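Local structure of putative TRAP PERIPLASMIC SOLUTE BINDING PROTEIN (Haemophilus influenzae, 4PBQ) at residues 91-94 against 95-98; 236-239 against 240-244; 188-191 against 192-195. The protein probably serves as the periplasmic solute-binding component of a TRAP transporter, and holds L-gulonate in its cleft. All coordinates share one frame; numbering follows the deposited sequence.

Interaction 1: 91-94 against 95-98; sequences LLLQ and NVDP. With 2UF (L-gulonate), chain D.
L93 O takes two backbone N-H groups, a forked acceptance that closes the turn. V96 N is the nearer donor at 2.8 Å, placed above the carbonyl plane, whereas D97 N at 3.2 Å from L93 O lies in that plane, with a C=O...N angle of 155°. One residue earlier, N95 N gives L92 O an almost straight bond of 3.0 Å. Two CA-H...O contacts follow: Q94 CA points its hydrogen at D97 O, 3.3 Å away, and P98 CA makes a more bent one to Q94 O.

Residues 91-98 form a winding loop with 3-10 character in 92-95, between strand 86-89 and helix 112-119, and its leading end belongs to the sugar-acid pocket of this family 7 solute-binding protein. There L91 N donates to O2 of L-gulonate at 2.9 Å, and L92 CD2 rests 3.6 Å from O4 of the same ligand, whose other partners include E72, E104 and R167.

In the apolar contact, L93 CG is anti to the backbone N (chi1 -170°) and CB points away, yet CD1 comes back to 3.8 Å from V96 CG2; R80 of helix 72-81 touches both side chains. D97 OD2 is hydrogen-bonded to Y134 OH and OD1 to I99 N.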
ATOM      1  N   LEU A  91      -3.005  -1.224   4.366  1.00  5.73           N
ATOM      2  CA  LEU A  91      -4.292  -1.018   5.022  1.00  4.30           C
ATOM      3  C   LEU A  91      -4.776  -2.257   5.797  1.00  9.34           C
ATOM      4  O   LEU A  91      -5.975  -2.488   5.914  1.00 11.42           O
ATOM      5  CB  LEU A  91      -5.352  -0.660   3.952  1.00  8.28           C
ATOM      6  CG  LEU A  91      -4.981   0.465   2.972  1.00  6.99           C
ATOM      7  CD1 LEU A  91      -6.158   0.855   2.068  1.00  7.82           C
ATOM      8  CD2 LEU A  91      -4.501   1.690   3.714  1.00  8.80           C
ATOM      9  N   LEU A  92      -3.858  -3.053   6.330  1.00  5.85           N
ATOM     10  CA  LEU A  92      -4.235  -4.320   6.956  1.00  6.64           C
ATOM     11  C   LEU A  92      -5.098  -4.142   8.207  1.00  8.97           C
ATOM     12  O   LEU A  92      -5.830  -5.070   8.576  1.00 11.26           O
ATOM     13  CB  LEU A  92      -3.009  -5.161   7.280  1.00  7.04           C
ATOM     14  CG  LEU A  92      -2.097  -5.575   6.135  1.00  6.62           C
ATOM     15  CD1 LEU A  92      -1.053  -6.505   6.653  1.00  8.42           C
ATOM     16  CD2 LEU A  92      -2.902  -6.203   4.977  1.00  8.65           C
ATOM     17  N   LEU A  93      -5.047  -2.966   8.830  1.00  9.91           N
ATOM     18  CA  LEU A  93      -5.919  -2.668   9.958  1.00 10.89           C
ATOM     19  C   LEU A  93      -7.389  -2.745   9.546  1.00 13.13           C
ATOM     20  O   LEU A  93      -8.278  -2.787  10.406  1.00 13.89           O
ATOM     21  CB  LEU A  93      -5.610  -1.294  10.543  1.00  9.48           C
ATOM     22  CG  LEU A  93      -6.315  -1.001  11.869  1.00 10.62           C
ATOM     23  CD1 LEU A  93      -5.894  -1.984  12.917  1.00 12.53           C
ATOM     24  CD2 LEU A  93      -5.965   0.427  12.316  1.00 13.13           C
ATOM     25  N   GLN A  94      -7.664  -2.831   8.246  1.00 12.46           N
ATOM     26  CA  GLN A  94      -9.044  -3.031   7.800  1.00 13.53           C
ATOM     27  C   GLN A  94      -9.660  -4.310   8.379  1.00 15.14           C
ATOM     28  O   GLN A  94     -10.891  -4.439   8.421  1.00 12.31           O
ATOM     29  CB  GLN A  94      -9.146  -3.054   6.276  1.00 12.14           C
ATOM     30  CG  GLN A  94      -8.552  -4.310   5.621  1.00 15.08           C
ATOM     31  CD  GLN A  94      -9.546  -5.461   5.520  1.00 13.70           C
ATOM     32  OE1 GLN A  94     -10.700  -5.274   5.134  1.00 17.87           O
ATOM     33  NE2 GLN A  94      -9.093  -6.662   5.854  1.00 17.16           N
ATOM     34  N   ASN A  95      -8.835  -5.262   8.812  1.00 15.48           N
ATOM     35  CA  ASN A  95      -9.397  -6.491   9.432  1.00 16.22           C
ATOM     36  C   ASN A  95      -9.946  -6.245  10.841  1.00 20.10           C
ATOM     37  O   ASN A  95     -10.647  -7.091  11.409  1.00 20.43           O
ATOM     38  CB  ASN A  95      -8.411  -7.704   9.394  1.00 17.39           C
ATOM     39  CG  ASN A  95      -7.165  -7.514  10.258  1.00 26.40           C
ATOM     40  OD1 ASN A  95      -7.135  -6.700  11.171  1.00 22.78           O
ATOM     41  ND2 ASN A  95      -6.120  -8.290   9.964  1.00 25.18           N
ATOM     42  N   VAL A  96      -9.645  -5.077  11.398  1.00 14.25           N
ATOM     43  CA  VAL A  96     -10.203  -4.646  12.672  1.00 19.09           C
ATOM     44  C   VAL A  96     -11.402  -3.727  12.437  1.00 20.60           C
ATOM     45  O   VAL A  96     -12.409  -3.830  13.131  1.00 20.31           O
ATOM     46  CB  VAL A  96      -9.141  -3.938  13.540  1.00 17.20           C
ATOM     47  CG1 VAL A  96      -9.771  -3.329  14.802  1.00 22.49           C
ATOM     48  CG2 VAL A  96      -8.051  -4.926  13.901  1.00 21.11           C
ATOM     49  N   ASP A  97     -11.293  -2.841  11.457  1.00 11.74           N
ATOM     50  CA  ASP A  97     -12.371  -1.920  11.121  1.00 13.71           C
ATOM     51  C   ASP A  97     -12.285  -1.671   9.631  1.00 14.96           C
ATOM     52  O   ASP A  97     -11.324  -1.081   9.144  1.00 14.52           O
ATOM     53  CB  ASP A  97     -12.231  -0.600  11.904  1.00 16.61           C
ATOM     54  CG  ASP A  97     -13.410   0.348  11.700  1.00 24.87           C
ATOM     55  OD1 ASP A  97     -14.095   0.244  10.665  1.00 16.96           O
ATOM     56  OD2 ASP A  97     -13.655   1.222  12.578  1.00 21.80           O
ATOM     57  N   PRO A  98     -13.312  -2.081   8.888  1.00 12.82           N
ATOM     58  CA  PRO A  98     -13.185  -2.095   7.426  1.00 14.44           C
ATOM     59  C   PRO A  98     -13.047  -0.713   6.799  1.00 14.15           C
ATOM     60  O   PRO A  98     -12.630  -0.638   5.650  1.00 13.55           O
ATOM     61  CB  PRO A  98     -14.489  -2.749   6.950  1.00 25.36           C
ATOM     62  CG  PRO A  98     -15.084  -3.386   8.151  1.00 32.32           C
ATOM     63  CD  PRO A  98     -14.596  -2.644   9.347  1.00 22.80           C
TER
HETATM   64  O6A 2UF D 401       1.858  -7.791   1.028  1.00  6.48           O
HETATM   65  C6  2UF D 401       1.361  -7.095   0.132  1.00 10.19           C
HETATM   66  O6B 2UF D 401       1.104  -7.475  -1.020  1.00  8.56           O
HETATM   67  C5  2UF D 401       1.092  -5.614   0.476  1.00  8.06           C
HETATM   68  O5  2UF D 401       1.177  -4.857  -0.712  1.00  5.42           O
HETATM   69  C4  2UF D 401      -0.308  -5.441   1.106  1.00  8.76           C
HETATM   70  O4  2UF D 401      -0.355  -6.109   2.377  1.00  6.81           O
HETATM   71  C3  2UF D 401      -0.628  -3.939   1.262  1.00  5.48           C
HETATM   72  O3  2UF D 401       0.451  -3.197   1.928  1.00  5.86           O
HETATM   73  C2  2UF D 401      -1.929  -3.721   2.055  1.00  6.75           C
HETATM   74  O2  2UF D 401      -2.272  -2.369   1.820  1.00  6.20           O
HETATM   75  C1  2UF D 401      -3.096  -4.602   1.511  1.00  4.97           C
HETATM   76  O1  2UF D 401      -4.292  -4.207   2.202  1.00  6.69           O

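Interaction 2: 236-239 against 240-244; sequences LQIS and LKTWN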
ATOM      1  N   LEU A 236       2.200   6.375   6.836  1.00  6.93           N
ATOM      2  CA  LEU A 236       3.233   6.654   7.833  1.00  6.73           C
ATOM      3  C   LEU A 236       2.545   6.919   9.142  1.00  6.60           C
ATOM      4  O   LEU A 236       1.733   7.844   9.252  1.00  8.50           O
ATOM      5  CB  LEU A 236       4.020   7.897   7.437  1.00  7.08           C
ATOM      6  CG  LEU A 236       5.064   8.379   8.431  1.00  7.23           C
ATOM      7  CD1 LEU A 236       6.106   7.304   8.710  1.00  9.61           C
ATOM      8  CD2 LEU A 236       5.729   9.613   7.843  1.00 11.92           C
ATOM      9  N   GLN A 237       2.890   6.114  10.140  1.00  5.26           N
ATOM     10  CA  GLN A 237       2.154   6.056  11.384  1.00  5.43           C
ATOM     11  C   GLN A 237       3.089   6.109  12.586  1.00  6.17           C
ATOM     12  O   GLN A 237       4.220   5.672  12.493  1.00  7.68           O
ATOM     13  CB  GLN A 237       1.402   4.724  11.457  1.00  5.43           C
ATOM     14  CG  GLN A 237       0.312   4.568  10.422  1.00  6.15           C
ATOM     15  CD  GLN A 237      -0.012   3.105  10.159  1.00  7.11           C
ATOM     16  OE1 GLN A 237      -0.879   2.512  10.817  1.00 10.76           O
ATOM     17  NE2 GLN A 237       0.732   2.503   9.245  1.00  8.98           N
ATOM     18  N   ILE A 238       2.577   6.607  13.706  1.00  7.85           N
ATOM     19  CA  ILE A 238       3.319   6.568  14.972  1.00  6.20           C
ATOM     20  C   ILE A 238       2.365   5.966  16.009  1.00  8.39           C
ATOM     21  O   ILE A 238       1.174   6.260  16.020  1.00  9.49           O
ATOM     22  CB  ILE A 238       3.858   7.968  15.343  1.00  9.76           C
ATOM     23  CG1 ILE A 238       4.725   7.940  16.601  1.00 10.56           C
ATOM     24  CG2 ILE A 238       2.772   8.937  15.560  1.00 13.00           C
ATOM     25  CD1 ILE A 238       5.836   9.033  16.534  1.00 15.57           C
ATOM     26  N   SER A 239       2.877   5.069  16.837  1.00  7.61           N
ATOM     27  CA  SER A 239       2.084   4.544  17.927  1.00  7.12           C
ATOM     28  C   SER A 239       1.528   5.662  18.794  1.00 10.06           C
ATOM     29  O   SER A 239       2.233   6.614  19.157  1.00  9.21           O
ATOM     30  CB  SER A 239       2.938   3.636  18.804  1.00  9.84           C
ATOM     31  OG  SER A 239       2.227   3.216  19.954  1.00  9.41           O
ATOM     32  N   LEU A 240       0.265   5.557  19.157  1.00  9.48           N
ATOM     33  CA  LEU A 240      -0.350   6.570  20.008  1.00 14.97           C
ATOM     34  C   LEU A 240       0.312   6.616  21.387  1.00 13.34           C
ATOM     35  O   LEU A 240       0.407   7.676  22.001  1.00 12.77           O
ATOM     36  CB  LEU A 240      -1.847   6.304  20.134  1.00 16.99           C
ATOM     37  CG  LEU A 240      -2.706   7.469  20.636  1.00 20.28           C
ATOM     38  CD1 LEU A 240      -2.637   8.663  19.687  1.00 13.86           C
ATOM     39  CD2 LEU A 240      -4.120   6.993  20.801  1.00 16.72           C
ATOM     40  N   LYS A 241       0.785   5.466  21.869  1.00 14.57           N
ATOM     41  CA  LYS A 241       1.504   5.417  23.134  1.00 17.86           C
ATOM     42  C   LYS A 241       2.762   6.268  23.075  1.00 17.42           C
ATOM     43  O   LYS A 241       3.085   6.950  24.048  1.00 17.60           O
ATOM     44  CB  LYS A 241       1.846   3.989  23.511  1.00 18.98           C
ATOM     45  CG  LYS A 241       0.633   3.139  23.894  1.00 23.47           C
ATOM     46  CD  LYS A 241       1.045   1.688  24.154  1.00 34.36           C
ATOM     47  CE  LYS A 241       0.094   0.977  25.123  1.00 43.59           C
ATOM     48  NZ  LYS A 241      -1.336   1.054  24.705  1.00 48.53           N
ATOM     49  N   THR A 242       3.459   6.217  21.937  1.00  9.95           N
ATOM     50  CA  THR A 242       4.602   7.091  21.696  1.00 12.20           C
ATOM     51  C   THR A 242       4.187   8.556  21.537  1.00 11.01           C
ATOM     52  O   THR A 242       4.778   9.472  22.147  1.00 10.61           O
ATOM     53  CB  THR A 242       5.362   6.616  20.465  1.00 12.62           C
ATOM     54  OG1 THR A 242       5.990   5.362  20.769  1.00 18.36           O
ATOM     55  CG2 THR A 242       6.394   7.623  20.029  1.00 11.31           C
ATOM     56  N   TRP A 243       3.171   8.786  20.719  1.00  9.99           N
ATOM     57  CA  TRP A 243       2.699  10.139  20.436  1.00 11.71           C
ATOM     58  C   TRP A 243       2.277  10.878  21.710  1.00 13.63           C
ATOM     59  O   TRP A 243       2.562  12.052  21.864  1.00 11.05           O
ATOM     60  CB  TRP A 243       1.524  10.050  19.465  1.00 10.97           C
ATOM     61  CG  TRP A 243       1.121  11.307  18.744  1.00  7.77           C
ATOM     62  CD1 TRP A 243      -0.119  11.895  18.781  1.00 10.23           C
ATOM     63  CD2 TRP A 243       1.910  12.112  17.840  1.00  8.44           C
ATOM     64  NE1 TRP A 243      -0.147  13.001  17.985  1.00 11.27           N
ATOM     65  CE2 TRP A 243       1.074  13.158  17.384  1.00  9.35           C
ATOM     66  CE3 TRP A 243       3.227  12.048  17.376  1.00  9.00           C
ATOM     67  CZ2 TRP A 243       1.524  14.153  16.519  1.00  9.26           C
ATOM     68  CZ3 TRP A 243       3.674  13.011  16.494  1.00  8.56           C
ATOM     69  CH2 TRP A 243       2.825  14.050  16.066  1.00 11.44           C
ATOM     70  N   ASN A 244       1.635  10.179  22.647  1.00 12.70           N
ATOM     71  CA  ASN A 244       1.140  10.824  23.850  1.00 13.14           C
ATOM     72  C   ASN A 244       2.234  11.163  24.867  1.00 10.65           C
ATOM     73  O   ASN A 244       1.948  11.730  25.913  1.00 12.88           O
ATOM     74  CB  ASN A 244       0.052   9.966  24.503  1.00 14.28           C
ATOM     75  CG  ASN A 244      -1.251   9.979  23.728  1.00 13.92           C
ATOM     76  OD1 ASN A 244      -1.501  10.867  22.907  1.00 13.06           O
ATOM     77  ND2 ASN A 244      -2.095   8.988  23.989  1.00 17.86           N
TER
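S239 O receives the backbone N-H of W243 at 2.8 Å, in the carbonyl plane and nearly straight (165° at the hydrogen), so the last carbonyl of the strand opens the first helical turn. A second, weak bond runs from K241 N to S239 OG at 3.3 Å and marks the serine as an N-cap. With OG anti to its own backbone N (chi1 174°), the hydroxyl lies beside the carbonyl carbon, near the first N-H groups of the helix. The same OG is hydrogen-bonded to L79 O, so this buried hydroxyl both caps the helix and ties it to helix 72-81.

Around these bonds the packing is carried by I238. CG2 meets the indole of W243 obliquely, 3.6 Å from CE3, while CG1 and CD1 lie against T242 CG2, each at 3.8 Å. The isoleucine crosses each of these side chains at about a right angle. F254 of helix 248-281 also touches I238, and K137 of strand 136-151 touches both I238 and W243. T242 CB sits 3.4 Å from S239 O, so the threonine also packs against the capping residue's backbone.

The arrangement is a strand-to-helix junction with a serine N-cap: strand 231-239 of the mixed sheet passes without a linker into the short helix 240-243.

Interaction 3: 188-191 against 192-195; sequences MPLS and EVFT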
HETATM    1  N   MSE A 188      -1.501 -15.073   1.718  1.00  7.27           N
HETATM    2  CA  MSE A 188      -0.318 -15.430   2.491  1.00  5.85           C
HETATM    3  C   MSE A 188       0.544 -14.187   2.694  1.00  5.63           C
HETATM    4  O   MSE A 188       0.438 -13.229   1.930  1.00  7.82           O
HETATM    5  CB  MSE A 188       0.500 -16.511   1.785  1.00 10.98           C
HETATM    6  CG  MSE A 188       1.043 -16.117   0.472  1.00 13.75           C
HETATM    7 SE   MSE A 188       1.910 -17.589  -0.536  0.90 13.13          SE
HETATM    8  CE  MSE A 188       0.511 -18.628  -1.094  1.00 11.64           C
ATOM      9  N   PRO A 189       1.405 -14.217   3.704  1.00  5.83           N
ATOM     10  CA  PRO A 189       2.341 -13.096   3.869  1.00  6.13           C
ATOM     11  C   PRO A 189       3.241 -12.909   2.679  1.00  7.39           C
ATOM     12  O   PRO A 189       3.611 -13.850   1.971  1.00  7.38           O
ATOM     13  CB  PRO A 189       3.217 -13.532   5.044  1.00  7.47           C
ATOM     14  CG  PRO A 189       2.520 -14.649   5.701  1.00 12.69           C
ATOM     15  CD  PRO A 189       1.615 -15.279   4.695  1.00  8.34           C
ATOM     16  N   LEU A 190       3.683 -11.673   2.506  1.00  6.78           N
ATOM     17  CA  LEU A 190       4.509 -11.331   1.382  1.00  6.48           C
ATOM     18  C   LEU A 190       5.795 -12.141   1.379  1.00  7.70           C
ATOM     19  O   LEU A 190       6.313 -12.480   0.318  1.00  8.94           O
ATOM     20  CB  LEU A 190       4.824  -9.831   1.468  1.00  7.88           C
ATOM     21  CG  LEU A 190       5.673  -9.216   0.368  1.00 11.73           C
ATOM     22  CD1 LEU A 190       5.016  -9.312  -0.964  1.00 12.54           C
ATOM     23  CD2 LEU A 190       5.972  -7.775   0.733  1.00 16.26           C
ATOM     24  N   SER A 191       6.318 -12.411   2.568  1.00  8.03           N
ATOM     25  CA  SER A 191       7.569 -13.157   2.707  1.00 11.36           C
ATOM     26  C   SER A 191       7.487 -14.592   2.170  1.00 12.35           C
ATOM     27  O   SER A 191       8.509 -15.260   2.046  1.00 10.54           O
ATOM     28  CB  SER A 191       7.918 -13.240   4.173  1.00 11.25           C
ATOM     29  OG  SER A 191       6.874 -13.943   4.851  1.00 14.94           O
ATOM     30  N   GLU A 192       6.280 -15.067   1.874  1.00  6.69           N
ATOM     31  CA  GLU A 192       6.068 -16.444   1.397  1.00  7.10           C
ATOM     32  C   GLU A 192       5.878 -16.585  -0.114  1.00  8.05           C
ATOM     33  O   GLU A 192       5.805 -17.699  -0.646  1.00  8.53           O
ATOM     34  CB  GLU A 192       4.893 -17.093   2.152  1.00 10.84           C
ATOM     35  CG  GLU A 192       5.251 -17.369   3.607  1.00 10.44           C
ATOM     36  CD  GLU A 192       4.116 -17.901   4.447  1.00 15.01           C
ATOM     37  OE1 GLU A 192       3.075 -18.300   3.883  1.00 16.29           O
ATOM     38  OE2 GLU A 192       4.282 -17.918   5.694  1.00 17.76           O
ATOM     39  N   VAL A 193       5.856 -15.460  -0.819  1.00  9.76           N
ATOM     40  CA  VAL A 193       5.576 -15.499  -2.238  1.00  6.87           C
ATOM     41  C   VAL A 193       6.639 -16.237  -3.064  1.00  6.84           C
ATOM     42  O   VAL A 193       6.304 -17.067  -3.909  1.00  8.70           O
ATOM     43  CB  VAL A 193       5.377 -14.093  -2.789  1.00  8.09           C
ATOM     44  CG1 VAL A 193       5.261 -14.136  -4.323  1.00  9.97           C
ATOM     45  CG2 VAL A 193       4.136 -13.485  -2.183  1.00 11.64           C
ATOM     46  N   PHE A 194       7.917 -15.923  -2.845  1.00  7.02           N
ATOM     47  CA  PHE A 194       8.976 -16.584  -3.612  1.00 10.01           C
ATOM     48  C   PHE A 194       8.904 -18.095  -3.474  1.00 10.26           C
ATOM     49  O   PHE A 194       8.985 -18.817  -4.479  1.00 11.34           O
ATOM     50  CB  PHE A 194      10.365 -16.100  -3.172  1.00 13.41           C
ATOM     51  CG  PHE A 194      10.843 -14.879  -3.896  1.00 17.02           C
ATOM     52  CD1 PHE A 194      11.298 -14.970  -5.207  1.00 19.07           C
ATOM     53  CD2 PHE A 194      10.866 -13.642  -3.262  1.00 17.86           C
ATOM     54  CE1 PHE A 194      11.761 -13.846  -5.878  1.00 24.15           C
ATOM     55  CE2 PHE A 194      11.327 -12.507  -3.925  1.00 23.24           C
ATOM     56  CZ  PHE A 194      11.770 -12.605  -5.233  1.00 20.31           C
ATOM     57  N   THR A 195       8.772 -18.590  -2.246  1.00 10.76           N
ATOM     58  CA  THR A 195       8.788 -20.028  -2.045  1.00 13.09           C
ATOM     59  C   THR A 195       7.517 -20.672  -2.589  1.00 12.18           C
ATOM     60  O   THR A 195       7.574 -21.768  -3.127  1.00 13.39           O
ATOM     61  CB  THR A 195       9.077 -20.437  -0.582  1.00 11.02           C
ATOM     62  OG1 THR A 195       9.360 -21.837  -0.549  1.00 15.23           O
ATOM     63  CG2 THR A 195       7.891 -20.102   0.351  1.00 14.30           C
TER
HETATM   64  O   HOH W   1       8.611 -13.589  -0.960  1.00 17.99           O
HETATM   65  O   HOH W   2       9.400 -17.021   0.086  1.00 11.90           O
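P189 O accepts the backbone N-H of E192 at 2.9 Å, and L190 O accepts that of V193 at 3.2 Å. Both donors stand well above the carbonyl planes, and each bond spans three residues: P189-E192 and L190-V193 are overlapping type I turns, which wind the chain where it leads into helix 193-198. The next two potential bonds of this winding are bridged by water. One water donates to L190 O and accepts from F194 N; another donates to S191 O, 2.8 Å away, and accepts from T195 N. Each thus stands between a carbonyl and an amide four residues apart.

Among the side chains, E192 reaches back alongside the turn. Its CG is anti to the carbonyl carbon (chi1 -70°) and the chain runs extended from there, which carries the carboxylate over to the proline ring: OE1 lies 3.5 Å from P189 CD, and OE2 3.7 Å from P189 CG. M188, a selenomethionine, crosses the glutamate obliquely. Its CB approaches OE1, while its bent end brings SE to 3.9 Å from E192 O. V193 CG2 rests 3.5 Å from L190 O, packing against the carbonyl that its own amide engages, and R167 of strand 165-168 touches both L190 and V193.

M188 O is hydrogen-bonded to R167 NE, and R167 in turn binds L-gulonate. L190 itself touches the ligand. Overlapping type I turns, water-bridged at the next step, thus lead from strand 184-187 into helix 193-198, with one residue contributing to the wall of the solute-binding pocket.

Interactions 1 and 3 both border the L-gulonate site, though their centres are 20 Å apart and their nearest atoms about 8 Å. The turn at 91-98 supplies L91 and L92, that at 188-195 supplies L190, and the ligand lies between these contributions, as expected for a cleft built from separate parts of the chain. Interaction 2 holds no residue of the pocket. Its atoms come to about 6 Å from interaction 1 but only to about 14 Å from interaction 3. Interactions 1 and 2 are connected through strand 231-239, which ends at S239 and whose P233 and L235 touch L91.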